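Local coordinates for Lin2634 protein (Listeria innocua, PDB 3MZO) that binds calcium ions and is probably a metal-dependent phosphohydrolase of the HD-domain superfamily, related to the YfbR-like 5'-deoxynucleotidases, at residues 32-37 with 66-71; 41-46 with 60-65; 73-78 with 95-100; 140-145 with 163-168. All coordinates share one frame; numbering follows the deposited sequence.

Contact 1 of 4, residues 32-37 with 66-71. With CA (calcium ion), chain K; CA (calcium ion), chain M.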
loop_
_atom_site.group_PDB
_atom_site.type_symbol
_atom_site.label_atom_id
_atom_site.label_comp_id
_atom_site.label_asym_id
_atom_site.label_seq_id
_atom_site.Cartn_x
_atom_site.Cartn_y
_atom_site.Cartn_z
ATOM N N ALA B 32 7.887 12.440 9.124
ATOM C CA ALA B 32 7.768 13.760 8.510
ATOM C C ALA B 32 6.455 14.397 8.915
ATOM O O ALA B 32 6.414 15.573 9.304
ATOM C CB ALA B 32 7.869 13.693 6.968
ATOM N N GLU B 33 5.378 13.630 8.842
ATOM C CA GLU B 33 4.051 14.142 9.199
ATOM C C GLU B 33 3.951 14.539 10.658
ATOM O O GLU B 33 3.407 15.608 11.012
ATOM C CB GLU B 33 2.965 13.138 8.811
ATOM C CG GLU B 33 2.717 13.156 7.320
ATOM C CD GLU B 33 2.043 11.942 6.726
ATOM O OE1 GLU B 33 1.992 10.879 7.385
ATOM O OE2 GLU B 33 1.561 12.076 5.585
ATOM N N HIS B 34 4.518 13.688 11.503
ATOM C CA HIS B 34 4.579 13.972 12.908
ATOM C C HIS B 34 5.340 15.269 13.188
ATOM O O HIS B 34 4.904 16.057 13.994
ATOM C CB HIS B 34 5.185 12.772 13.632
ATOM C CG HIS B 34 5.593 13.043 15.033
ATOM N ND1 HIS B 34 4.677 13.178 16.059
ATOM C CD2 HIS B 34 6.818 13.180 15.592
ATOM C CE1 HIS B 34 5.333 13.393 17.193
ATOM N NE2 HIS B 34 6.628 13.385 16.937
ATOM N N SER B 35 6.469 15.476 12.514
ATOM C CA SER B 35 7.277 16.667 12.732
ATOM C C SER B 35 6.518 17.937 12.332
ATOM O O SER B 35 6.540 18.939 13.045
ATOM C CB SER B 35 8.614 16.544 12.004
ATOM O OG SER B 35 9.281 15.380 12.411
ATOM N N TYR B 36 5.825 17.867 11.203
ATOM C CA TYR B 36 4.932 18.928 10.758
ATOM C C TYR B 36 3.887 19.284 11.804
ATOM O O TYR B 36 3.707 20.472 12.147
ATOM C CB TYR B 36 4.281 18.583 9.404
ATOM C CG TYR B 36 3.129 19.504 9.096
ATOM C CD1 TYR B 36 3.355 20.842 8.758
ATOM C CD2 TYR B 36 1.816 19.070 9.207
ATOM C CE1 TYR B 36 2.284 21.736 8.511
ATOM C CE2 TYR B 36 0.737 19.949 8.972
ATOM C CZ TYR B 36 0.981 21.284 8.616
ATOM O OH TYR B 36 -0.073 22.166 8.374
ATOM N N LYS B 37 3.235 18.279 12.361
ATOM C CA LYS B 37 2.189 18.520 13.333
ATOM C C LYS B 37 2.742 19.045 14.673
ATOM O O LYS B 37 2.209 20.014 15.232
ATOM C CB LYS B 37 1.322 17.243 13.506
ATOM C CG LYS B 37 0.521 16.856 12.245
ATOM C CD LYS B 37 -0.395 15.571 12.457
ATOM C CE LYS B 37 0.394 14.340 12.750
ATOM N NZ LYS B 37 -0.475 13.084 12.776
ATOM N N LEU B 66 10.875 21.393 14.815
ATOM C CA LEU B 66 11.038 20.941 13.447
ATOM C C LEU B 66 11.983 19.739 13.325
ATOM O O LEU B 66 11.710 18.801 12.582
ATOM C CB LEU B 66 11.548 22.081 12.545
ATOM C CG LEU B 66 11.598 21.704 11.060
ATOM C CD1 LEU B 66 10.185 21.515 10.492
ATOM C CD2 LEU B 66 12.411 22.752 10.275
ATOM N N ASN B 67 13.088 19.793 14.051
ATOM C CA ASN B 67 14.179 18.851 13.904
ATOM C C ASN B 67 14.225 17.720 14.929
ATOM O O ASN B 67 15.094 16.892 14.849
ATOM C CB ASN B 67 15.485 19.622 13.955
ATOM C CG ASN B 67 15.516 20.774 12.938
ATOM O OD1 ASN B 67 15.398 20.543 11.741
ATOM N ND2 ASN B 67 15.660 22.000 13.419
ATOM N N HIS B 68 13.259 17.646 15.832
ATOM C CA HIS B 68 13.399 16.773 17.002
ATOM C C HIS B 68 13.413 15.290 16.661
ATOM O O HIS B 68 14.005 14.553 17.401
ATOM C CB HIS B 68 12.337 17.039 18.076
ATOM C CG HIS B 68 10.984 16.460 17.789
ATOM N ND1 HIS B 68 10.115 17.011 16.882
ATOM C CD2 HIS B 68 10.316 15.439 18.368
ATOM C CE1 HIS B 68 8.994 16.313 16.860
ATOM N NE2 HIS B 68 9.090 15.348 17.752
ATOM N N ASP B 69 12.798 14.872 15.556
ATOM C CA ASP B 69 12.798 13.452 15.179
ATOM C C ASP B 69 13.556 13.107 13.888
ATOM O O ASP B 69 13.455 11.994 13.374
ATOM C CB ASP B 69 11.352 12.934 15.122
ATOM C CG ASP B 69 10.813 12.531 16.490
ATOM O OD1 ASP B 69 11.593 12.397 17.410
ATOM O OD2 ASP B 69 9.610 12.276 16.648
ATOM N N TYR B 70 14.362 14.039 13.394
ATOM C CA TYR B 70 15.186 13.813 12.230
ATOM C C TYR B 70 16.064 12.554 12.414
ATOM O O TYR B 70 16.258 11.790 11.473
ATOM C CB TYR B 70 16.039 15.066 11.928
ATOM C CG TYR B 70 16.921 14.873 10.729
ATOM C CD1 TYR B 70 16.410 14.968 9.450
ATOM C CD2 TYR B 70 18.263 14.538 10.878
ATOM C CE1 TYR B 70 17.195 14.744 8.343
ATOM C CE2 TYR B 70 19.066 14.313 9.769
ATOM C CZ TYR B 70 18.531 14.427 8.505
ATOM O OH TYR B 70 19.314 14.174 7.407
ATOM N N SER B 71 16.536 12.309 13.632
ATOM C CA SER B 71 17.399 11.143 13.914
ATOM C C SER B 71 16.736 9.795 13.707
ATOM O O SER B 71 17.435 8.745 13.636
ATOM C CB SER B 71 17.973 11.218 15.340
ATOM O OG SER B 71 16.960 11.362 16.321
HETATM CA CA CA K . 8.563 12.733 18.794
HETATM CA CA CA M . 13.617 12.491 18.859
HETATM O O HOH W 1 11.742 16.129 13.225
HETATM O O HOH W 2 10.863 12.364 20.025
HETATM O O HOH W 3 15.757 12.616 18.408
HETATM O O HOH W 4 13.297 10.087 18.239
HETATM O O HOH W 5 13.404 14.293 20.708
#

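Contact 2 of 4, residues 41-46 with 60-65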
loop_
_atom_site.group_PDB
_atom_site.type_symbol
_atom_site.label_atom_id
_atom_site.label_comp_id
_atom_site.label_asym_id
_atom_site.label_seq_id
_atom_site.Cartn_x
_atom_site.Cartn_y
_atom_site.Cartn_z
ATOM N N ILE B 41 1.736 22.537 16.371
ATOM C CA ILE B 41 1.310 22.559 17.770
ATOM C C ILE B 41 2.192 23.508 18.592
ATOM O O ILE B 41 1.679 24.358 19.314
ATOM C CB ILE B 41 1.276 21.102 18.384
ATOM C CG1 ILE B 41 0.144 20.271 17.738
ATOM C CG2 ILE B 41 1.112 21.133 19.912
ATOM C CD1 ILE B 41 0.346 18.728 17.847
ATOM N N ALA B 42 3.507 23.411 18.435
ATOM C CA ALA B 42 4.441 24.242 19.189
ATOM C C ALA B 42 4.235 25.731 18.897
ATOM O O ALA B 42 4.269 26.578 19.812
ATOM C CB ALA B 42 5.906 23.825 18.902
ATOM N N GLN B 43 4.015 26.030 17.621
ATOM C CA GLN B 43 3.705 27.379 17.140
ATOM C C GLN B 43 2.482 27.917 17.841
ATOM O O GLN B 43 2.434 29.093 18.189
ATOM C CB GLN B 43 3.463 27.324 15.625
ATOM C CG GLN B 43 2.876 28.581 14.937
ATOM C CD GLN B 43 2.840 28.419 13.438
ATOM O OE1 GLN B 43 3.792 28.773 12.728
ATOM N NE2 GLN B 43 1.761 27.852 12.946
ATOM N N PHE B 44 1.464 27.074 18.011
ATOM C CA PHE B 44 0.292 27.518 18.714
ATOM C C PHE B 44 0.614 27.811 20.177
ATOM O O PHE B 44 0.214 28.845 20.712
ATOM C CB PHE B 44 -0.865 26.532 18.638
ATOM C CG PHE B 44 -1.967 26.884 19.576
ATOM C CD1 PHE B 44 -2.816 27.917 19.283
ATOM C CD2 PHE B 44 -2.098 26.227 20.801
ATOM C CE1 PHE B 44 -3.818 28.301 20.196
ATOM C CE2 PHE B 44 -3.096 26.585 21.690
ATOM C CZ PHE B 44 -3.962 27.630 21.376
ATOM N N PHE B 45 1.337 26.915 20.846
ATOM C CA PHE B 45 1.682 27.182 22.235
ATOM C C PHE B 45 2.571 28.422 22.387
ATOM O O PHE B 45 2.471 29.149 23.394
ATOM C CB PHE B 45 2.272 25.937 22.942
ATOM C CG PHE B 45 1.254 24.838 23.181
ATOM C CD1 PHE B 45 0.005 25.118 23.734
ATOM C CD2 PHE B 45 1.545 23.517 22.841
ATOM C CE1 PHE B 45 -0.935 24.110 23.926
ATOM C CE2 PHE B 45 0.608 22.503 23.055
ATOM C CZ PHE B 45 -0.620 22.803 23.578
ATOM N N GLY B 46 3.437 28.658 21.421
ATOM C CA GLY B 46 4.207 29.886 21.351
ATOM C C GLY B 46 3.314 31.140 21.432
ATOM O O GLY B 46 3.635 32.095 22.149
ATOM N N ALA B 60 14.343 29.361 18.399
ATOM C CA ALA B 60 14.553 28.202 19.262
ATOM C C ALA B 60 13.318 27.311 19.280
ATOM O O ALA B 60 13.429 26.106 19.206
ATOM C CB ALA B 60 14.964 28.624 20.715
ATOM N N LEU B 61 12.130 27.911 19.336
ATOM C CA LEU B 61 10.905 27.133 19.371
ATOM C C LEU B 61 10.774 26.286 18.127
ATOM O O LEU B 61 10.545 25.085 18.221
ATOM C CB LEU B 61 9.688 28.050 19.535
ATOM C CG LEU B 61 8.288 27.440 19.543
ATOM C CD1 LEU B 61 7.329 28.415 20.213
ATOM C CD2 LEU B 61 7.818 27.118 18.131
ATOM N N TYR B 62 10.911 26.913 16.975
ATOM C CA TYR B 62 10.743 26.220 15.702
ATOM C C TYR B 62 11.828 25.199 15.436
ATOM O O TYR B 62 11.534 24.090 14.976
ATOM C CB TYR B 62 10.721 27.212 14.540
ATOM C CG TYR B 62 9.398 27.914 14.334
ATOM C CD1 TYR B 62 8.232 27.212 13.978
ATOM C CD2 TYR B 62 9.320 29.285 14.424
ATOM C CE1 TYR B 62 7.016 27.900 13.755
ATOM C CE2 TYR B 62 8.140 29.966 14.208
ATOM C CZ TYR B 62 6.998 29.299 13.885
ATOM O OH TYR B 62 5.877 30.065 13.665
ATOM N N GLU B 63 13.074 25.581 15.660
ATOM C CA GLU B 63 14.175 24.674 15.400
ATOM C C GLU B 63 14.121 23.409 16.285
ATOM O O GLU B 63 14.428 22.331 15.809
ATOM C CB GLU B 63 15.540 25.387 15.453
ATOM C CG GLU B 63 16.056 25.673 16.793
ATOM C CD GLU B 63 17.269 26.632 16.792
ATOM O OE1 GLU B 63 17.737 27.100 15.711
ATOM O OE2 GLU B 63 17.753 26.890 17.909
ATOM N N LYS B 64 13.702 23.535 17.536
ATOM C CA LYS B 64 13.543 22.366 18.393
ATOM C C LYS B 64 12.433 21.445 17.880
ATOM O O LYS B 64 12.646 20.231 17.751
ATOM C CB LYS B 64 13.242 22.785 19.845
ATOM C CG LYS B 64 14.420 23.360 20.592
ATOM C CD LYS B 64 13.968 24.084 21.886
ATOM C CE LYS B 64 15.165 24.560 22.723
ATOM N NZ LYS B 64 15.977 23.431 23.191
ATOM N N ALA B 65 11.267 22.016 17.553
ATOM C CA ALA B 65 10.100 21.244 17.113
ATOM C C ALA B 65 10.298 20.626 15.735
ATOM O O ALA B 65 9.953 19.451 15.511
ATOM C CB ALA B 65 8.846 22.119 17.121
#

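Contact 3 of 4, residues 73-78 with 95-100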
loop_
_atom_site.group_PDB
_atom_site.type_symbol
_atom_site.label_atom_id
_atom_site.label_comp_id
_atom_site.label_asym_id
_atom_site.label_seq_id
_atom_site.Cartn_x
_atom_site.Cartn_y
_atom_site.Cartn_z
ATOM N N LEU B 73 15.777 8.791 11.133
ATOM C CA LEU B 73 16.310 8.339 9.853
ATOM C C LEU B 73 17.235 7.144 10.014
ATOM O O LEU B 73 17.308 6.305 9.111
ATOM C CB LEU B 73 17.132 9.427 9.183
ATOM C CG LEU B 73 16.604 10.157 7.980
ATOM C CD1 LEU B 73 17.685 11.171 7.619
ATOM C CD2 LEU B 73 16.346 9.235 6.831
ATOM N N PHE B 74 17.951 7.086 11.139
ATOM C CA PHE B 74 18.964 6.029 11.375
ATOM C C PHE B 74 18.811 5.215 12.683
ATOM O O PHE B 74 19.412 4.153 12.813
ATOM C CB PHE B 74 20.398 6.583 11.238
ATOM C CG PHE B 74 20.590 7.974 11.777
ATOM C CD1 PHE B 74 20.765 8.195 13.127
ATOM C CD2 PHE B 74 20.648 9.054 10.916
ATOM C CE1 PHE B 74 20.965 9.478 13.611
ATOM C CE2 PHE B 74 20.842 10.351 11.392
ATOM C CZ PHE B 74 20.996 10.566 12.737
ATOM N N ILE B 75 18.008 5.687 13.632
ATOM C CA ILE B 75 17.704 4.897 14.817
ATOM C C ILE B 75 16.286 5.194 15.326
ATOM O O ILE B 75 15.933 6.350 15.593
ATOM C CB ILE B 75 18.758 5.127 15.922
ATOM C CG1 ILE B 75 18.387 4.313 17.178
ATOM C CG2 ILE B 75 18.933 6.645 16.177
ATOM C CD1 ILE B 75 19.502 4.114 18.181
ATOM N N GLY B 76 15.459 4.151 15.405
ATOM C CA GLY B 76 14.092 4.265 15.916
ATOM C C GLY B 76 14.011 4.686 17.367
ATOM O O GLY B 76 14.991 4.593 18.117
ATOM N N ASP B 77 12.830 5.125 17.770
ATOM C CA ASP B 77 12.619 5.651 19.115
ATOM C C ASP B 77 11.380 4.971 19.680
ATOM O O ASP B 77 10.335 4.968 19.016
ATOM C CB ASP B 77 12.411 7.172 19.012
ATOM C CG ASP B 77 12.296 7.873 20.379
ATOM O OD1 ASP B 77 13.173 7.660 21.246
ATOM O OD2 ASP B 77 11.337 8.664 20.571
ATOM N N ILE B 78 11.474 4.403 20.886
ATOM C CA ILE B 78 10.315 3.710 21.480
ATOM C C ILE B 78 9.270 4.775 21.929
ATOM O O ILE B 78 9.555 5.562 22.830
ATOM C CB ILE B 78 10.719 2.766 22.669
ATOM C CG1 ILE B 78 11.918 1.875 22.311
ATOM C CG2 ILE B 78 9.534 1.880 23.085
ATOM C CD1 ILE B 78 12.474 1.134 23.494
ATOM N N GLU B 95 21.879 7.359 24.271
ATOM C CA GLU B 95 23.309 7.486 24.049
ATOM C C GLU B 95 23.678 7.060 22.636
ATOM O O GLU B 95 24.471 7.733 21.982
ATOM C CB GLU B 95 24.095 6.623 25.024
ATOM C CG GLU B 95 24.148 7.109 26.440
ATOM C CD GLU B 95 25.009 6.187 27.316
ATOM O OE1 GLU B 95 26.203 5.940 26.980
ATOM O OE2 GLU B 95 24.478 5.698 28.336
ATOM N N VAL B 96 23.127 5.929 22.178
ATOM C CA VAL B 96 23.381 5.455 20.811
ATOM C C VAL B 96 22.922 6.509 19.794
ATOM O O VAL B 96 23.665 6.850 18.871
ATOM C CB VAL B 96 22.702 4.076 20.500
ATOM C CG1 VAL B 96 22.649 3.822 18.974
ATOM C CG2 VAL B 96 23.422 2.936 21.217
ATOM N N GLU B 97 21.701 7.016 19.974
ATOM C CA GLU B 97 21.166 8.051 19.109
ATOM C C GLU B 97 22.095 9.268 19.054
ATOM O O GLU B 97 22.392 9.769 17.969
ATOM C CB GLU B 97 19.761 8.471 19.563
ATOM C CG GLU B 97 19.061 9.434 18.601
ATOM C CD GLU B 97 19.245 10.899 18.993
ATOM O OE1 GLU B 97 18.748 11.275 20.077
ATOM O OE2 GLU B 97 19.877 11.666 18.220
ATOM N N GLU B 98 22.552 9.730 20.215
ATOM C CA GLU B 98 23.404 10.923 20.283
ATOM C C GLU B 98 24.697 10.719 19.480
ATOM O O GLU B 98 25.092 11.581 18.692
ATOM C CB GLU B 98 23.722 11.281 21.740
ATOM C CG GLU B 98 24.463 12.620 21.924
ATOM C CD GLU B 98 24.855 12.924 23.377
ATOM O OE1 GLU B 98 24.188 12.442 24.325
ATOM O OE2 GLU B 98 25.836 13.671 23.571
ATOM N N SER B 99 25.337 9.565 19.664
ATOM C CA SER B 99 26.578 9.266 18.959
ATOM C C SER B 99 26.352 9.124 17.476
ATOM O O SER B 99 27.144 9.610 16.666
ATOM C CB SER B 99 27.211 7.979 19.487
ATOM O OG SER B 99 27.556 8.154 20.845
HETATM N N MSE B 100 25.276 8.441 17.114
HETATM C CA MSE B 100 24.995 8.213 15.706
HETATM C C MSE B 100 24.736 9.534 14.975
HETATM O O MSE B 100 25.197 9.704 13.830
HETATM C CB MSE B 100 23.825 7.243 15.528
HETATM C CG MSE B 100 24.172 5.828 15.893
HETATM SE SE MSE B 100 22.667 4.630 15.560
HETATM C CE MSE B 100 22.686 4.457 13.607
#

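Contact 4 of 4, residues 140-145 with 163-168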
loop_
_atom_site.group_PDB
_atom_site.type_symbol
_atom_site.label_atom_id
_atom_site.label_comp_id
_atom_site.label_asym_id
_atom_site.label_seq_id
_atom_site.Cartn_x
_atom_site.Cartn_y
_atom_site.Cartn_z
ATOM N N VAL B 140 1.287 16.107 23.013
ATOM C CA VAL B 140 -0.030 16.435 22.456
ATOM C C VAL B 140 -0.251 15.650 21.165
ATOM O O VAL B 140 -1.368 15.166 20.946
ATOM C CB VAL B 140 -0.259 17.940 22.246
ATOM C CG1 VAL B 140 -1.469 18.171 21.357
ATOM C CG2 VAL B 140 -0.414 18.643 23.604
ATOM N N ASP B 141 0.761 15.521 20.310
ATOM C CA ASP B 141 0.547 14.797 19.043
ATOM C C ASP B 141 0.312 13.308 19.338
ATOM O O ASP B 141 -0.544 12.681 18.733
ATOM C CB ASP B 141 1.682 14.962 18.037
ATOM C CG ASP B 141 1.359 14.309 16.680
ATOM O OD1 ASP B 141 0.283 14.571 16.121
ATOM O OD2 ASP B 141 2.159 13.489 16.181
ATOM N N LEU B 142 1.073 12.771 20.279
ATOM C CA LEU B 142 0.922 11.385 20.709
ATOM C C LEU B 142 -0.481 11.161 21.282
ATOM O O LEU B 142 -1.116 10.134 21.060
ATOM C CB LEU B 142 1.990 11.092 21.740
ATOM C CG LEU B 142 2.386 9.663 22.059
ATOM C CD1 LEU B 142 2.910 8.901 20.836
ATOM C CD2 LEU B 142 3.421 9.707 23.178
ATOM N N LEU B 143 -0.968 12.141 22.029
ATOM C CA LEU B 143 -2.306 12.092 22.587
ATOM C C LEU B 143 -3.373 12.089 21.480
ATOM O O LEU B 143 -4.337 11.326 21.542
ATOM C CB LEU B 143 -2.520 13.285 23.543
ATOM C CG LEU B 143 -3.771 13.283 24.420
ATOM C CD1 LEU B 143 -3.517 12.538 25.739
ATOM C CD2 LEU B 143 -4.225 14.714 24.707
ATOM N N TYR B 144 -3.213 12.946 20.475
ATOM C CA TYR B 144 -4.132 12.932 19.305
ATOM C C TYR B 144 -4.089 11.615 18.503
ATOM O O TYR B 144 -5.128 11.105 18.051
ATOM C CB TYR B 144 -3.896 14.174 18.394
ATOM C CG TYR B 144 -4.734 15.349 18.855
ATOM C CD1 TYR B 144 -4.335 16.131 19.935
ATOM C CD2 TYR B 144 -5.961 15.637 18.243
ATOM C CE1 TYR B 144 -5.129 17.184 20.392
ATOM C CE2 TYR B 144 -6.755 16.687 18.681
ATOM C CZ TYR B 144 -6.316 17.457 19.759
ATOM O OH TYR B 144 -7.064 18.499 20.202
ATOM N N GLU B 145 -2.897 11.087 18.283
ATOM C CA GLU B 145 -2.763 9.831 17.515
ATOM C C GLU B 145 -3.422 8.691 18.284
ATOM O O GLU B 145 -4.119 7.899 17.720
ATOM C CB GLU B 145 -1.314 9.418 17.340
ATOM C CG GLU B 145 -0.454 10.156 16.367
ATOM C CD GLU B 145 1.005 9.638 16.421
ATOM O OE1 GLU B 145 1.538 9.490 17.549
ATOM O OE2 GLU B 145 1.628 9.406 15.353
ATOM N N TYR B 163 -2.177 7.092 25.607
ATOM C CA TYR B 163 -2.981 8.250 25.910
ATOM C C TYR B 163 -2.792 8.643 27.389
ATOM O O TYR B 163 -2.558 9.821 27.726
ATOM C CB TYR B 163 -4.454 7.930 25.603
ATOM C CG TYR B 163 -5.426 9.022 25.970
ATOM C CD1 TYR B 163 -5.996 9.073 27.247
ATOM C CD2 TYR B 163 -5.767 10.012 25.055
ATOM C CE1 TYR B 163 -6.901 10.073 27.592
ATOM C CE2 TYR B 163 -6.672 11.015 25.389
ATOM C CZ TYR B 163 -7.227 11.047 26.661
ATOM O OH TYR B 163 -8.118 12.042 26.992
ATOM N N SER B 164 -2.850 7.637 28.258
ATOM C CA SER B 164 -2.718 7.855 29.692
ATOM C C SER B 164 -1.360 8.463 30.043
ATOM O O SER B 164 -1.278 9.433 30.812
ATOM C CB SER B 164 -2.955 6.542 30.423
ATOM O OG SER B 164 -4.263 6.085 30.148
ATOM N N GLU B 165 -0.305 7.911 29.453
ATOM C CA GLU B 165 1.048 8.383 29.690
ATOM C C GLU B 165 1.219 9.792 29.181
ATOM O O GLU B 165 1.826 10.618 29.866
ATOM C CB GLU B 165 2.076 7.469 29.024
ATOM C CG GLU B 165 3.571 7.846 29.268
ATOM C CD GLU B 165 4.112 9.036 28.403
ATOM O OE1 GLU B 165 3.682 9.241 27.230
ATOM O OE2 GLU B 165 4.998 9.765 28.909
ATOM N N ALA B 166 0.698 10.053 27.981
ATOM C CA ALA B 166 0.820 11.356 27.358
ATOM C C ALA B 166 0.091 12.409 28.199
ATOM O O ALA B 166 0.693 13.418 28.567
ATOM C CB ALA B 166 0.313 11.312 25.885
ATOM N N LEU B 167 -1.162 12.165 28.570
ATOM C CA LEU B 167 -1.875 13.117 29.411
ATOM C C LEU B 167 -1.204 13.321 30.790
ATOM O O LEU B 167 -1.002 14.458 31.231
ATOM C CB LEU B 167 -3.347 12.719 29.562
ATOM C CG LEU B 167 -4.287 13.787 30.156
ATOM C CD1 LEU B 167 -4.265 15.177 29.391
ATOM C CD2 LEU B 167 -5.685 13.204 30.201
ATOM N N ALA B 168 -0.821 12.230 31.442
ATOM C CA ALA B 168 -0.079 12.307 32.701
ATOM C C ALA B 168 1.105 13.257 32.568
ATOM O O ALA B 168 1.277 14.158 33.376
ATOM C CB ALA B 168 0.402 10.916 33.121
#

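Contact 1 of 4, residues 32-37 with 66-71
S35 and L66, near the end of helix 58-67, bring their CA atoms to 5.7 Å, and just beyond L66 a type I turn from N67 to Y70 bends the chain so that H68 and D69 lie beside H34. Metal and water, not direct hydrogen bonds, join the segments. The calcium ion of chain K holds D69 OD2 at 2.4 Å, its shortest bond to these segments. H34 NE2 at 2.8 Å and H68 NE2 at 2.9 Å stand farther off, and D138 from helix 129-151 and a water complete the set. H34 swings its ring away from its own backbone N (chi1 167°), which brings NE2 to the ion; its imidazole lies 24° from the plane of the D69 carboxylate, whose OD2 sits at the ring edge. Both imidazoles direct NE2 at the same ion, their planes 60° apart, neither stacked nor edge-to-face. On the side of each ring away from the ion, H34 ND1 is hydrogen-bonded to D141 and H68 ND1 to the carbonyl of A65, which fixes how the rings are turned. D69 also bridges: its OD1 holds the calcium ion of chain M at 2.5 Å, alongside the backbone O of H68 and three waters. S35 OG, itself hydrogen-bonded to the carbonyl of V31 a turn earlier, also receives a bond from a water, which donates to L66 O as well and accepts from D69 N. Serine suits the place: one small hydroxyl serves both. The two histidines and the aspartate match the H...HD...D signature of HD-domain proteins, and such a site would probably polarise a bound water or phosphate.

Contact 2 of 4, residues 41-46 with 60-65
Q43 and Y62 meet because both side chains swing round from the flanks of their helices: Q43 runs out extended, with CG opposite its backbone N (chi1 169°), while Y62 places its ring beside its own N. The phenol OH then donates to Q43 OE1 over 2.6 Å, lying in the carbonyl plane on a lone pair, with a C=O...O angle of 123°. Amide and ring stand almost perpendicular, and OE1 comes to the ring edge in its plane. Glutamine suits this buried place since the amide offers both an acceptor and a donor: OE1 accepts from Y62, and NE2 donates to N67 OD1 of the second subunit.

The rest is apolar and built from small residues facing a branched one. L61 directs its side chain toward helix 31-51, where CD1 lies 3.6 Å from A42 O and equally 3.6 Å from G46 CA. Glycine suits this position: with no side chain, G46 lets the leucine methyl rest directly on its CA. The other methyl, L61 CD2, packs on A42 CB at 3.9 Å. One turn further along helix 58-67, A65 CB touches A42 CB at 3.8 Å, so two alanine methyls meet where the helix backbones are near.

The two segments run nearly antiparallel, at 157°, their axes 9.7 Å apart. Helix 129-151 approaches the same alanine, with I133 and S137 against A42, while T39, earlier on helix 31-51, touches both Y62 and A65. On the Y62 side lies the second subunit, whose own Y62 ring meets this one, making the pair of helices part of a subunit interface.

Contact 3 of 4, residues 73-78 with 95-100
The loop between helix 58-67 and helix 87-108, which follows the metal-binding HD pair in the chain, lies back along the second of these helices through F74 and I75. I75 is in an extended conformation and points its side chain at the helix, with CG1 anti to the backbone N (chi1 178°), which spreads its two branches over different helical residues. CD1 sits 3.3 Å from V96 CG1, tighter than an ordinary methyl contact. The I75 and E97 side chains lie roughly at right angles, with I75 CG2 3.7 Å from E97 CG. Between these branches, I75 CB lies 4.0 Å from the SE atom of M100, a selenomethionine. A beta-branched residue suits the place, because one short side chain can fill the groove between residues on adjacent turns of the helix.

In this all-helical HD-type fold, the loop leading away from the metal-binding residues is held here by apolar side chains, with no hydrogen bond between the segments. The polar end of E97 turns instead to T101 on its own helix, while its methylene groups serve the packing. M100 bends at its last torsion (chi3 75°), carrying CE to 3.4 Å from F74 O and 3.9 Å from F74 CB. The M100 and F74 side chains lie alongside each other, pointing opposite ways, and M100 CB lies 4.0 Å from F74 CD1, obliquely to the ring. The F74 ring also meets F104, further along helix 87-108. From beyond the chain, M92 of the third subunit packs on V96, and I78 of that subunit on M100.

Contact 4 of 4, residues 140-145 with 163-168
L143, Y163 and A166 carry most of this antiparallel helix pair, in which helix 129-151 and helix 158-172 pack within the all-helical HD-type fold. The two segments run at 150° with their axes 8.7 Å apart, and the CA atoms of L143 and Y163 approach to 5.1 Å.

L143 contributes far more buried surface than any other residue here. With CG opposite the backbone N (chi1 -169°), its isobutyl group reaches across to the other helix although its CB starts out along the flank. CD1 lies over one face of the Y163 ring, 3.8 Å from the centroid and 28° off the normal, a CH-pi contact displaced toward the CD2-CE2 edge of the ring. Leucine suits this role because one methyl can rest on a ring while still touching the next turn: the same CD1 is 4.0 Å from A166 CB and 3.8 Å from L167 CB. Tyrosine offers a broad apolar face here and, at its far end, a hydroxyl hydrogen-bonded to T205 OG1 of helix 201-211.

A166 points directly at helix 129-151, and its single methyl fits against L143 CD1 and the start of the L143 backbone. Beside it L142 CD2 approaches E165, whose carboxylate is taken up by K139 and T169. F182 and M190 of helix 177-191 also pack on L143. At the closest point of the aromatic contact, L143 CD1 stands 3.5 Å from Y163 CD2.

How the contacts relate
Contact 1 is the metal centre, and the other three lie around it. Contacts 1 and 2 use the same two helices, 31-51 and 58-67, with centres about 12 Å apart; contact 2 pairs the stretches farther from the calcium ions and, like contacts 1 and 4, reaches the second subunit. Contact 4, about 17 Å from contact 1 between centres, is tied to it by H34 ND1 and D141 OD2, 2.5 Å apart, a probable hydrogen bond. It also touches contact 2, where I41 and F45 pack on V140. Contact 3 meets contact 1 through S71 CB and E97 OE2, 3.5 Å apart, and lies across the chain's centre from contact 4.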